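Local coordinates for ABC transporter periplasmic peptide-binding protein (Pseudoalteromonas, PDB 4QFL), which binds dipeptides, here alanyl-phenylalanine, in the periplasm and probably delivers them to an ABC transporter for uptake into the cell, at residues Tyr61-Ile67 against Ala179-Val185; Phe42-Val46 against Thr121-Leu125; Leu95-Phe101 against Glu112-Val118; Ile53-Gln59 against Ala526-Ala530. All coordinates share one frame; numbering follows the deposited sequence.

Interaction 1. Residues Tyr61-Ile67 against Ala179-Val185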
# COMPACT_ATOMS: atom_id res chain seq x y z
N TYR A 61 -12.07 -7.76 -8.57
CA TYR A 61 -12.20 -8.74 -7.49
C TYR A 61 -13.12 -8.31 -6.34
O TYR A 61 -13.53 -7.16 -6.27
CB TYR A 61 -10.82 -9.03 -6.89
CG TYR A 61 -9.82 -9.63 -7.84
CD1 TYR A 61 -9.91 -10.96 -8.23
CD2 TYR A 61 -8.76 -8.87 -8.34
CE1 TYR A 61 -8.97 -11.52 -9.10
CE2 TYR A 61 -7.81 -9.42 -9.21
CZ TYR A 61 -7.93 -10.74 -9.58
OH TYR A 61 -7.01 -11.29 -10.45
N ASP A 62 -13.42 -9.25 -5.45
CA ASP A 62 -14.00 -8.94 -4.15
C ASP A 62 -13.21 -9.67 -3.07
O ASP A 62 -12.60 -10.70 -3.35
CB ASP A 62 -15.46 -9.39 -4.05
CG ASP A 62 -16.36 -8.75 -5.08
OD1 ASP A 62 -16.72 -7.57 -4.90
OD2 ASP A 62 -16.73 -9.43 -6.05
N ARG A 63 -13.26 -9.15 -1.85
CA ARG A 63 -12.67 -9.80 -0.70
C ARG A 63 -13.76 -10.52 0.06
O ARG A 63 -14.94 -10.44 -0.30
CB ARG A 63 -12.03 -8.77 0.24
CG ARG A 63 -10.87 -7.99 -0.38
CD ARG A 63 -10.70 -6.63 0.32
NE ARG A 63 -11.81 -5.74 -0.00
CZ ARG A 63 -11.95 -4.50 0.46
NH1 ARG A 63 -11.04 -3.99 1.28
NH2 ARG A 63 -13.00 -3.78 0.10
N LEU A 64 -13.37 -11.24 1.10
CA LEU A 64 -14.32 -11.83 2.03
C LEU A 64 -15.07 -10.75 2.80
O LEU A 64 -16.28 -10.80 2.98
CB LEU A 64 -13.58 -12.74 3.01
CG LEU A 64 -12.97 -13.98 2.37
CD1 LEU A 64 -12.13 -14.75 3.39
CD2 LEU A 64 -14.07 -14.84 1.80
N ILE A 65 -14.31 -9.76 3.27
CA ILE A 65 -14.83 -8.68 4.08
C ILE A 65 -14.10 -7.40 3.74
O ILE A 65 -13.02 -7.41 3.11
CB ILE A 65 -14.63 -8.93 5.56
CG1 ILE A 65 -13.18 -9.32 5.84
CG2 ILE A 65 -15.56 -10.01 6.04
CD1 ILE A 65 -12.82 -9.29 7.29
N SER A 66 -14.68 -6.29 4.17
CA SER A 66 -14.02 -4.99 4.07
C SER A 66 -14.11 -4.27 5.41
O SER A 66 -14.65 -4.80 6.38
CB SER A 66 -14.64 -4.15 2.94
OG SER A 66 -16.03 -3.91 3.16
N ILE A 67 -13.57 -3.06 5.47
CA ILE A 67 -13.65 -2.25 6.67
C ILE A 67 -14.38 -0.96 6.37
O ILE A 67 -14.00 -0.20 5.47
CB ILE A 67 -12.25 -1.94 7.20
CG1 ILE A 67 -11.54 -3.24 7.55
CG2 ILE A 67 -12.33 -1.00 8.40
CD1 ILE A 67 -10.06 -3.09 7.86
N ALA A 179 -9.05 -8.13 5.28
CA ALA A 179 -9.88 -7.12 4.64
C ALA A 179 -9.04 -6.17 3.79
O ALA A 179 -9.54 -5.14 3.35
CB ALA A 179 -10.67 -6.34 5.68
N THR A 180 -7.77 -6.49 3.58
CA THR A 180 -6.92 -5.63 2.76
C THR A 180 -7.18 -5.91 1.29
O THR A 180 -7.75 -6.94 0.93
CB THR A 180 -5.42 -5.79 3.07
OG1 THR A 180 -5.01 -7.14 2.78
CG2 THR A 180 -5.14 -5.48 4.53
N ASP A 181 -6.77 -4.97 0.44
CA ASP A 181 -6.90 -5.11 -1.01
C ASP A 181 -6.10 -6.28 -1.58
O ASP A 181 -6.28 -6.67 -2.74
CB ASP A 181 -6.44 -3.83 -1.70
CG ASP A 181 -7.29 -2.63 -1.33
OD1 ASP A 181 -8.52 -2.69 -1.51
OD2 ASP A 181 -6.71 -1.63 -0.86
N PHE A 182 -5.19 -6.83 -0.78
CA PHE A 182 -4.36 -7.95 -1.22
C PHE A 182 -5.10 -9.28 -1.04
O PHE A 182 -4.74 -10.29 -1.65
CB PHE A 182 -3.04 -7.97 -0.44
CG PHE A 182 -2.41 -6.60 -0.30
CD1 PHE A 182 -1.88 -5.96 -1.40
CD2 PHE A 182 -2.37 -5.96 0.93
CE1 PHE A 182 -1.33 -4.71 -1.28
CE2 PHE A 182 -1.81 -4.71 1.05
CZ PHE A 182 -1.29 -4.09 -0.05
N ALA A 183 -6.14 -9.26 -0.20
CA ALA A 183 -6.83 -10.48 0.21
C ALA A 183 -8.02 -10.85 -0.67
O ALA A 183 -9.06 -11.30 -0.18
CB ALA A 183 -7.27 -10.35 1.66
N VAL A 184 -7.88 -10.66 -1.98
CA VAL A 184 -9.01 -10.91 -2.87
C VAL A 184 -9.20 -12.40 -3.05
O VAL A 184 -8.30 -13.18 -2.77
CB VAL A 184 -8.82 -10.29 -4.25
CG1 VAL A 184 -8.60 -8.79 -4.12
CG2 VAL A 184 -7.67 -10.96 -4.98
N VAL A 185 -10.39 -12.77 -3.51
CA VAL A 185 -10.70 -14.17 -3.81
C VAL A 185 -10.47 -14.53 -5.28
O VAL A 185 -10.99 -13.87 -6.18
CB VAL A 185 -12.16 -14.48 -3.46
CG1 VAL A 185 -12.51 -15.90 -3.86
CG2 VAL A 185 -12.39 -14.28 -1.97
O HOH W 1 -12.89 -11.87 -6.76
O HOH W 2 -9.92 -0.90 1.06
O HOH W 3 -10.60 -11.62 1.99

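Interaction 2. Residues Phe42-Val46 against Thr121-Leu125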
# COMPACT_ATOMS: atom_id res chain seq x y z
N PHE A 42 -1.83 -8.70 -12.54
CA PHE A 42 -3.26 -8.57 -12.37
C PHE A 42 -3.78 -9.35 -11.16
O PHE A 42 -4.99 -9.51 -10.98
CB PHE A 42 -3.99 -8.88 -13.67
CG PHE A 42 -3.88 -7.78 -14.67
CD1 PHE A 42 -2.82 -7.75 -15.55
CD2 PHE A 42 -4.76 -6.72 -14.64
CE1 PHE A 42 -2.69 -6.70 -16.44
CE2 PHE A 42 -4.63 -5.68 -15.53
CZ PHE A 42 -3.60 -5.67 -16.42
N ASN A 43 -2.85 -9.79 -10.33
CA ASN A 43 -3.18 -10.43 -9.07
C ASN A 43 -2.63 -9.62 -7.89
O ASN A 43 -1.42 -9.51 -7.73
CB ASN A 43 -2.63 -11.85 -9.04
CG ASN A 43 -2.79 -12.50 -7.69
OD1 ASN A 43 -3.48 -11.98 -6.81
ND2 ASN A 43 -2.16 -13.66 -7.52
N PRO A 44 -3.53 -9.06 -7.07
CA PRO A 44 -3.15 -8.19 -5.95
C PRO A 44 -2.22 -8.86 -4.93
O PRO A 44 -1.52 -8.16 -4.20
CB PRO A 44 -4.49 -7.86 -5.29
CG PRO A 44 -5.50 -8.05 -6.37
CD PRO A 44 -4.99 -9.18 -7.21
N GLN A 45 -2.25 -10.18 -4.88
CA GLN A 45 -1.42 -10.96 -3.96
C GLN A 45 0.08 -10.71 -4.08
O GLN A 45 0.82 -10.83 -3.10
CB GLN A 45 -1.65 -12.46 -4.19
CG GLN A 45 -3.02 -12.95 -3.79
CD GLN A 45 -3.10 -14.46 -3.87
OE1 GLN A 45 -2.50 -15.07 -4.75
NE2 GLN A 45 -3.83 -15.06 -2.94
N VAL A 46 0.53 -10.38 -5.28
CA VAL A 46 1.95 -10.38 -5.59
C VAL A 46 2.63 -9.01 -5.45
O VAL A 46 3.82 -8.86 -5.74
CB VAL A 46 2.20 -10.99 -6.99
CG1 VAL A 46 1.51 -12.35 -7.11
CG2 VAL A 46 1.74 -10.07 -8.08
N THR A 121 -7.27 -19.95 -2.90
CA THR A 121 -6.72 -18.59 -2.89
C THR A 121 -5.76 -18.37 -1.73
O THR A 121 -4.65 -17.84 -1.91
CB THR A 121 -7.85 -17.55 -2.79
OG1 THR A 121 -8.70 -17.67 -3.93
CG2 THR A 121 -7.26 -16.14 -2.73
N PHE A 122 -6.19 -18.77 -0.55
CA PHE A 122 -5.40 -18.49 0.65
C PHE A 122 -4.35 -19.55 0.99
O PHE A 122 -3.31 -19.23 1.56
CB PHE A 122 -6.29 -18.07 1.82
CG PHE A 122 -7.00 -16.76 1.57
CD1 PHE A 122 -6.32 -15.56 1.68
CD2 PHE A 122 -8.31 -16.74 1.13
CE1 PHE A 122 -6.94 -14.37 1.40
CE2 PHE A 122 -8.94 -15.55 0.85
CZ PHE A 122 -8.25 -14.37 0.98
N SER A 123 -4.60 -20.80 0.62
CA SER A 123 -3.56 -21.81 0.79
C SER A 123 -2.43 -21.57 -0.20
O SER A 123 -1.31 -22.00 0.04
CB SER A 123 -4.11 -23.23 0.69
OG SER A 123 -4.49 -23.54 -0.64
N ARG A 124 -2.70 -20.88 -1.30
CA ARG A 124 -1.61 -20.52 -2.22
C ARG A 124 -0.49 -19.76 -1.48
O ARG A 124 0.68 -19.85 -1.84
CB ARG A 124 -2.12 -19.68 -3.40
CG ARG A 124 -1.00 -19.16 -4.30
CD ARG A 124 -1.49 -18.43 -5.55
NE ARG A 124 -0.36 -18.07 -6.41
CZ ARG A 124 -0.47 -17.34 -7.52
NH1 ARG A 124 -1.66 -16.90 -7.91
NH2 ARG A 124 0.60 -17.05 -8.23
N LEU A 125 -0.86 -19.03 -0.44
CA LEU A 125 0.11 -18.22 0.31
C LEU A 125 0.98 -19.02 1.29
O LEU A 125 2.19 -18.82 1.35
CB LEU A 125 -0.60 -17.09 1.07
CG LEU A 125 -1.61 -16.27 0.28
CD1 LEU A 125 -2.37 -15.37 1.24
CD2 LEU A 125 -0.93 -15.46 -0.81

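Interaction 3. Residues Leu95-Phe101 against Glu112-Val118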
# COMPACT_ATOMS: atom_id res chain seq x y z
N LEU A 95 -19.97 -18.16 3.65
CA LEU A 95 -19.77 -17.56 2.34
C LEU A 95 -21.05 -17.35 1.55
O LEU A 95 -21.97 -18.17 1.60
CB LEU A 95 -18.80 -18.38 1.50
CG LEU A 95 -17.49 -18.85 2.14
CD1 LEU A 95 -16.75 -19.76 1.16
CD2 LEU A 95 -16.62 -17.67 2.57
N ARG A 96 -21.07 -16.27 0.78
CA ARG A 96 -22.20 -15.89 -0.06
C ARG A 96 -22.49 -16.92 -1.15
O ARG A 96 -21.57 -17.43 -1.79
CB ARG A 96 -21.92 -14.53 -0.70
CG ARG A 96 -23.07 -13.94 -1.49
CD ARG A 96 -22.79 -12.50 -1.83
NE ARG A 96 -22.31 -11.73 -0.67
CZ ARG A 96 -23.08 -10.92 0.05
NH1 ARG A 96 -24.36 -10.75 -0.27
NH2 ARG A 96 -22.56 -10.25 1.08
N LYS A 97 -23.77 -17.23 -1.36
CA LYS A 97 -24.19 -18.15 -2.41
C LYS A 97 -24.59 -17.38 -3.66
O LYS A 97 -25.05 -16.24 -3.57
CB LYS A 97 -25.37 -19.01 -1.92
CG LYS A 97 -25.05 -20.48 -1.61
CD LYS A 97 -26.34 -21.27 -1.35
CE LYS A 97 -26.14 -22.77 -1.49
NZ LYS A 97 -25.51 -23.12 -2.80
N GLY A 98 -24.41 -18.00 -4.82
CA GLY A 98 -24.85 -17.40 -6.06
C GLY A 98 -23.90 -16.41 -6.68
O GLY A 98 -24.30 -15.59 -7.50
N VAL A 99 -22.62 -16.47 -6.31
CA VAL A 99 -21.65 -15.53 -6.86
C VAL A 99 -20.93 -16.15 -8.03
O VAL A 99 -20.34 -17.22 -7.90
CB VAL A 99 -20.59 -15.13 -5.82
CG1 VAL A 99 -19.53 -14.26 -6.48
CG2 VAL A 99 -21.25 -14.42 -4.64
N LYS A 100 -20.98 -15.49 -9.17
CA LYS A 100 -20.40 -16.02 -10.40
C LYS A 100 -19.04 -15.43 -10.70
O LYS A 100 -18.85 -14.22 -10.65
CB LYS A 100 -21.32 -15.77 -11.59
CG LYS A 100 -22.54 -16.68 -11.65
CD LYS A 100 -23.44 -16.27 -12.78
CE LYS A 100 -24.77 -16.99 -12.72
NZ LYS A 100 -25.62 -16.57 -13.86
N PHE A 101 -18.09 -16.29 -11.05
CA PHE A 101 -16.83 -15.83 -11.61
C PHE A 101 -17.03 -15.31 -13.02
O PHE A 101 -17.97 -15.70 -13.71
CB PHE A 101 -15.78 -16.95 -11.59
CG PHE A 101 -15.20 -17.19 -10.23
CD1 PHE A 101 -14.27 -16.32 -9.70
CD2 PHE A 101 -15.59 -18.29 -9.49
CE1 PHE A 101 -13.73 -16.53 -8.44
CE2 PHE A 101 -15.05 -18.51 -8.23
CZ PHE A 101 -14.13 -17.62 -7.71
N GLU A 112 -20.31 -21.95 -9.49
CA GLU A 112 -20.21 -20.67 -8.80
C GLU A 112 -19.19 -20.72 -7.66
O GLU A 112 -18.73 -21.79 -7.25
CB GLU A 112 -21.58 -20.23 -8.29
CG GLU A 112 -22.61 -20.06 -9.40
CD GLU A 112 -23.91 -19.46 -8.92
OE1 GLU A 112 -24.15 -19.47 -7.69
OE2 GLU A 112 -24.70 -18.97 -9.76
N PHE A 113 -18.84 -19.54 -7.17
CA PHE A 113 -17.94 -19.38 -6.04
C PHE A 113 -18.35 -20.22 -4.81
O PHE A 113 -19.51 -20.24 -4.40
CB PHE A 113 -17.86 -17.90 -5.67
CG PHE A 113 -17.38 -17.66 -4.28
CD1 PHE A 113 -16.09 -17.97 -3.92
CD2 PHE A 113 -18.23 -17.13 -3.33
CE1 PHE A 113 -15.64 -17.76 -2.63
CE2 PHE A 113 -17.80 -16.92 -2.04
CZ PHE A 113 -16.50 -17.23 -1.69
N ASN A 114 -17.37 -20.93 -4.24
CA ASN A 114 -17.62 -21.69 -3.02
C ASN A 114 -16.36 -21.81 -2.17
O ASN A 114 -15.35 -21.17 -2.47
CB ASN A 114 -18.19 -23.08 -3.34
CG ASN A 114 -17.23 -23.95 -4.12
OD1 ASN A 114 -16.01 -23.87 -3.94
ND2 ASN A 114 -17.76 -24.78 -5.01
N ALA A 115 -16.45 -22.61 -1.12
CA ALA A 115 -15.35 -22.79 -0.17
C ALA A 115 -14.03 -23.20 -0.82
O ALA A 115 -12.96 -22.85 -0.34
CB ALA A 115 -15.75 -23.81 0.89
N ASP A 116 -14.11 -23.96 -1.91
CA ASP A 116 -12.91 -24.42 -2.60
C ASP A 116 -12.04 -23.27 -3.10
O ASP A 116 -10.81 -23.38 -3.12
CB ASP A 116 -13.30 -25.32 -3.77
CG ASP A 116 -13.79 -26.68 -3.32
OD1 ASP A 116 -13.46 -27.07 -2.18
OD2 ASP A 116 -14.48 -27.36 -4.11
N ASP A 117 -12.68 -22.18 -3.51
CA ASP A 117 -11.98 -21.00 -4.01
C ASP A 117 -11.25 -20.27 -2.89
O ASP A 117 -10.15 -19.74 -3.08
CB ASP A 117 -12.97 -20.07 -4.68
CG ASP A 117 -13.72 -20.74 -5.81
OD1 ASP A 117 -13.05 -21.20 -6.76
OD2 ASP A 117 -14.97 -20.82 -5.74
N VAL A 118 -11.86 -20.25 -1.72
CA VAL A 118 -11.26 -19.62 -0.56
C VAL A 118 -10.04 -20.41 -0.13
O VAL A 118 -8.96 -19.85 0.09
CB VAL A 118 -12.26 -19.53 0.60
CG1 VAL A 118 -11.61 -18.97 1.85
CG2 VAL A 118 -13.45 -18.67 0.18
O HOH W 4 -21.59 -18.33 -4.67
O HOH W 5 -23.48 -20.48 -5.12

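Interaction 4. Residues Ile53-Gln59 against Ala526-Ala530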
# COMPACT_ATOMS: atom_id res chain seq x y z
N ILE A 53 -2.50 -1.81 -7.35
CA ILE A 53 -3.74 -2.14 -6.65
C ILE A 53 -4.88 -1.19 -7.01
O ILE A 53 -6.05 -1.60 -7.10
CB ILE A 53 -3.53 -2.15 -5.11
CG1 ILE A 53 -2.46 -3.18 -4.73
CG2 ILE A 53 -4.83 -2.45 -4.40
CD1 ILE A 53 -2.73 -4.58 -5.24
N ASP A 54 -4.55 0.08 -7.22
CA ASP A 54 -5.56 1.07 -7.57
C ASP A 54 -6.24 0.66 -8.86
O ASP A 54 -7.41 0.95 -9.06
CB ASP A 54 -4.95 2.47 -7.70
CG ASP A 54 -4.86 3.20 -6.36
OD1 ASP A 54 -5.41 2.69 -5.36
OD2 ASP A 54 -4.25 4.29 -6.31
N ILE A 55 -5.50 -0.01 -9.74
CA ILE A 55 -6.05 -0.48 -11.02
C ILE A 55 -6.91 -1.73 -10.88
O ILE A 55 -8.04 -1.76 -11.36
CB ILE A 55 -4.94 -0.75 -12.07
CG1 ILE A 55 -4.14 0.52 -12.35
CG2 ILE A 55 -5.53 -1.30 -13.37
CD1 ILE A 55 -2.94 0.31 -13.24
N ILE A 56 -6.39 -2.76 -10.21
CA ILE A 56 -6.96 -4.10 -10.30
C ILE A 56 -7.88 -4.57 -9.16
O ILE A 56 -8.81 -5.34 -9.40
CB ILE A 56 -5.84 -5.17 -10.49
CG1 ILE A 56 -4.97 -5.26 -9.24
CG2 ILE A 56 -5.00 -4.85 -11.72
CD1 ILE A 56 -3.86 -6.31 -9.33
N ALA A 57 -7.63 -4.13 -7.94
CA ALA A 57 -8.20 -4.78 -6.76
C ALA A 57 -9.72 -4.66 -6.63
O ALA A 57 -10.43 -5.67 -6.63
CB ALA A 57 -7.52 -4.27 -5.51
N ASN A 58 -10.21 -3.43 -6.51
CA ASN A 58 -11.64 -3.21 -6.33
C ASN A 58 -12.42 -3.37 -7.61
O ASN A 58 -13.65 -3.46 -7.58
CB ASN A 58 -11.92 -1.81 -5.75
CG ASN A 58 -11.47 -1.68 -4.33
OD1 ASN A 58 -10.66 -0.81 -4.00
ND2 ASN A 58 -11.97 -2.54 -3.47
N GLN A 59 -11.72 -3.40 -8.74
CA GLN A 59 -12.39 -3.47 -10.03
C GLN A 59 -12.66 -4.90 -10.49
O GLN A 59 -13.75 -5.22 -10.94
CB GLN A 59 -11.61 -2.69 -11.09
CG GLN A 59 -11.76 -1.18 -10.99
CD GLN A 59 -11.26 -0.61 -9.68
OE1 GLN A 59 -10.07 -0.67 -9.37
NE2 GLN A 59 -12.17 -0.05 -8.90
N ALA A 526 -7.10 1.04 -1.22
CA ALA A 526 -7.02 1.43 -2.62
C ALA A 526 -8.26 2.15 -3.11
O ALA A 526 -9.33 2.06 -2.52
CB ALA A 526 -6.75 0.22 -3.48
N ILE A 527 -8.09 2.88 -4.21
CA ILE A 527 -9.18 3.55 -4.91
C ILE A 527 -10.18 2.51 -5.43
O ILE A 527 -9.78 1.40 -5.77
CB ILE A 527 -8.62 4.38 -6.08
CG1 ILE A 527 -8.22 5.78 -5.61
CG2 ILE A 527 -9.61 4.45 -7.22
CD1 ILE A 527 -6.91 6.30 -6.23
N SER A 528 -11.46 2.86 -5.47
CA SER A 528 -12.46 1.98 -6.08
C SER A 528 -13.34 2.70 -7.07
O SER A 528 -13.84 3.79 -6.79
CB SER A 528 -13.33 1.31 -5.02
OG SER A 528 -14.39 0.58 -5.62
N LEU A 529 -13.51 2.09 -8.24
CA LEU A 529 -14.41 2.60 -9.27
C LEU A 529 -15.64 1.71 -9.39
O LEU A 529 -16.37 1.78 -10.37
CB LEU A 529 -13.71 2.69 -10.62
CG LEU A 529 -12.43 3.53 -10.72
CD1 LEU A 529 -11.91 3.52 -12.15
CD2 LEU A 529 -12.64 4.96 -10.25
N ALA A 530 -15.85 0.86 -8.39
CA ALA A 530 -16.97 -0.06 -8.36
C ALA A 530 -18.33 0.62 -8.54
O ALA A 530 -19.23 0.06 -9.16
CB ALA A 530 -16.96 -0.87 -7.07
O HOH W 6 -8.50 -1.00 -6.54

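Interaction 1. Residues Tyr61-Ile67 against Ala179-Val185
Val185 N donates to Asp62 O at 3.0 Å, nearly straight, at one end of the contact. At the other, Arg63 NH1 donates to Ala179 O at 2.8 Å; this bond is bent, and the oxygen sits 27° out of the guanidinium plane. Arg63 reaches it by a turn at chi3 (-70°), which lays CD against Thr180 O before the guanidinium swings to Ala179. Asp181 OD1 stands over a face of the same group, 4.0 Å from NH1, a long pairing of charges with no N-H aimed at it, while Asp181 OD2 accepts from Ala526 N. Two waters join the backbones, one from Asp62 N to Val185 O, the other from Leu64 N to Ala183 O.

The residues 180-183 form a type I beta turn, so the chain leaving helix 174-178 folds back beside the short strand 65-67, itself paired with strand 74-76, in this member of the family 5 extracellular solute-binding proteins.

The apolar contacts lie at both ends. Val184 CG2 sits over the Tyr61 ring, 4.0 Å from its centroid and 18° off the normal, a CH-pi contact; the phenol OH bonds to Phe42 O. Ala179 CB fits against Ile65 CG1 and, at 3.7 Å, Ile67 CG1. Ile65 O is buried without a hydrogen-bond partner, though Ala179 CA-H approaches it at 3.5 Å.

Interaction 2. Residues Phe42-Val46 against Thr121-Leu125
Three flat groups meet here: the amides of Asn43 and Gln45 and the guanidinium of Arg124. The Gln45 amide has Thr121 O at its edge, in its plane, and its NE2 donates to that oxygen at 3.1 Å; seen from the helix carbonyl, the donor stands above the plane, 41° out. The Arg124 guanidinium is turned 69° from the Gln45 amide and 46° from that of Asn43, and both approach it obliquely. Asn43 ND2 lies 3.3 Å from Arg124 NH1, but these are two donors and do not bond; Asp204 takes a bond from each of the two side chains. Asn43 ND2 also donates to Gln45 OE1 at 3.1 Å, an almost straight bond lying in the Asn43 amide plane, which helps settle which way round the Gln45 amide is turned.

Gln45 runs extended from CG, and its amide arrives beside Leu125 CD2, 3.6 Å from NE2, while OE1 touches Arg124 CD. Asn43 OD1 accepts from Gln45 N in an Asx turn that sets the start of this side chain. With an alanine in place of Gln45, Thr121 O would probably lose this donor and Asn43 ND2 its acceptor OE1, and a gap is likely to open beside Leu125.

The loop 42-46 thus bridges two helices: Pro44 packs on helix 50-60, while Gln45 reaches across to helix 115-126.

Interaction 3. Residues Leu95-Phe101 against Glu112-Val118
Phe113 and Val99 lie side by side and point the same way, their CB atoms 3.9 Å apart. A backbone bond fixes this pairing: Phe113 N donates to Val99 O at 2.9 Å, nearly straight. The Phe113 side chain extends with CG opposite its own backbone N (chi1 160°), carrying the ring past Arg96 O until CZ meets Leu95 CD1 at 3.8 Å. That same methyl also packs on Val118 CG2 (3.6 Å) and touches Ala115.

Phe101 and Asp117 approach from opposite directions. Asp117 OD2 lies in the plane of the Phe101 ring, at its edge, 3.4 Å from CE2, and the carboxylate is turned 70° to the ring. OD2 is also gripped by Asn114 N at 2.8 Å, and Arg111 forms a salt bridge with it. With Asn114 OD1 accepting from Asp116 N, Asn114 and Asp117 make up a capping box at the start of the helix. Replacing Asp117 by an alanine would probably strip Asn114 N of its acceptor, leave Arg111 without this charge and uncover the edge of Phe101.

Water links the backbones further: one molecule accepts a hydrogen bond from Val99 N and donates to Arg96 O and Phe113 O.

The contact closes the long connection between strand 90-95 and helix 115-126, whose Ala115 and Val118 rest on strand 162-167 of the four-stranded antiparallel sheet.

Interaction 4. Residues Ile53-Gln59 against Ala526-Ala530
Asp54 takes the central hydrogen bond: Ile527 N donates to its OD1 at 2.9 Å, nearly straight, although the donor comes from above the carboxylate, 46° out of its plane. The other oxygen, OD2, touches Ile527 CD1 at 3.3 Å, the end of the isoleucine side chain. Ala526 CB sits beside OD1 and is pressed closely against Ile53 CG2 at 3.4 Å. One helical turn on, Asn58 CB meets Ser528 OG, while Gln59 lies against Ser528 and Leu529, its chain bent at chi2 (61°) to reach them.

A water joins the two backbones. It accepts from Asn58 N at 3.0 Å and lies 2.8 Å from Ile527 O and 2.6 Å from Ile53 O.

Farther out, the 526-530 segment is held in shape by its own bonds and neighbours. Ser528 OG, swung opposite its backbone N (chi1 173°), accepts from Ala530 N at 3.1 Å and closes an ST turn. Tyr213 OH bonds to Leu529 O. Behind, Ile527 and Leu529 pack on Tyr33 of strand 30-35, and Leu529 also on strand 241-246.

Here a late irregular loop lies across helix 50-60, which begins at Gly50 of the dipeptide pocket. The Ile53 side chain is about 5 Å from the bound alanine, and the contact borders the binding site of this periplasmic dipeptide receptor.

Interaction 1 touches each of the other three. It meets interaction 4 through Asp181 OD2, 2.7 Å from Ala526 N in a probable hydrogen bond, and interaction 2 through Tyr61 OH, 2.7 Å from Phe42 O in another. Its contact with interaction 3 is apolar: Val185 CG1 lies 3.8 Å from Phe113 CE1. Interactions 2 and 3 share helix 115-126, while interactions 2 and 4 meet where Phe42 and Pro44 pack on Ile53 and Ile56. Interactions 3 and 4 do not touch; their nearest atoms are about 10 Å apart. The bound alanine is about 6 Å from the Asp181 side chain and about 13 Å from that of Gln45.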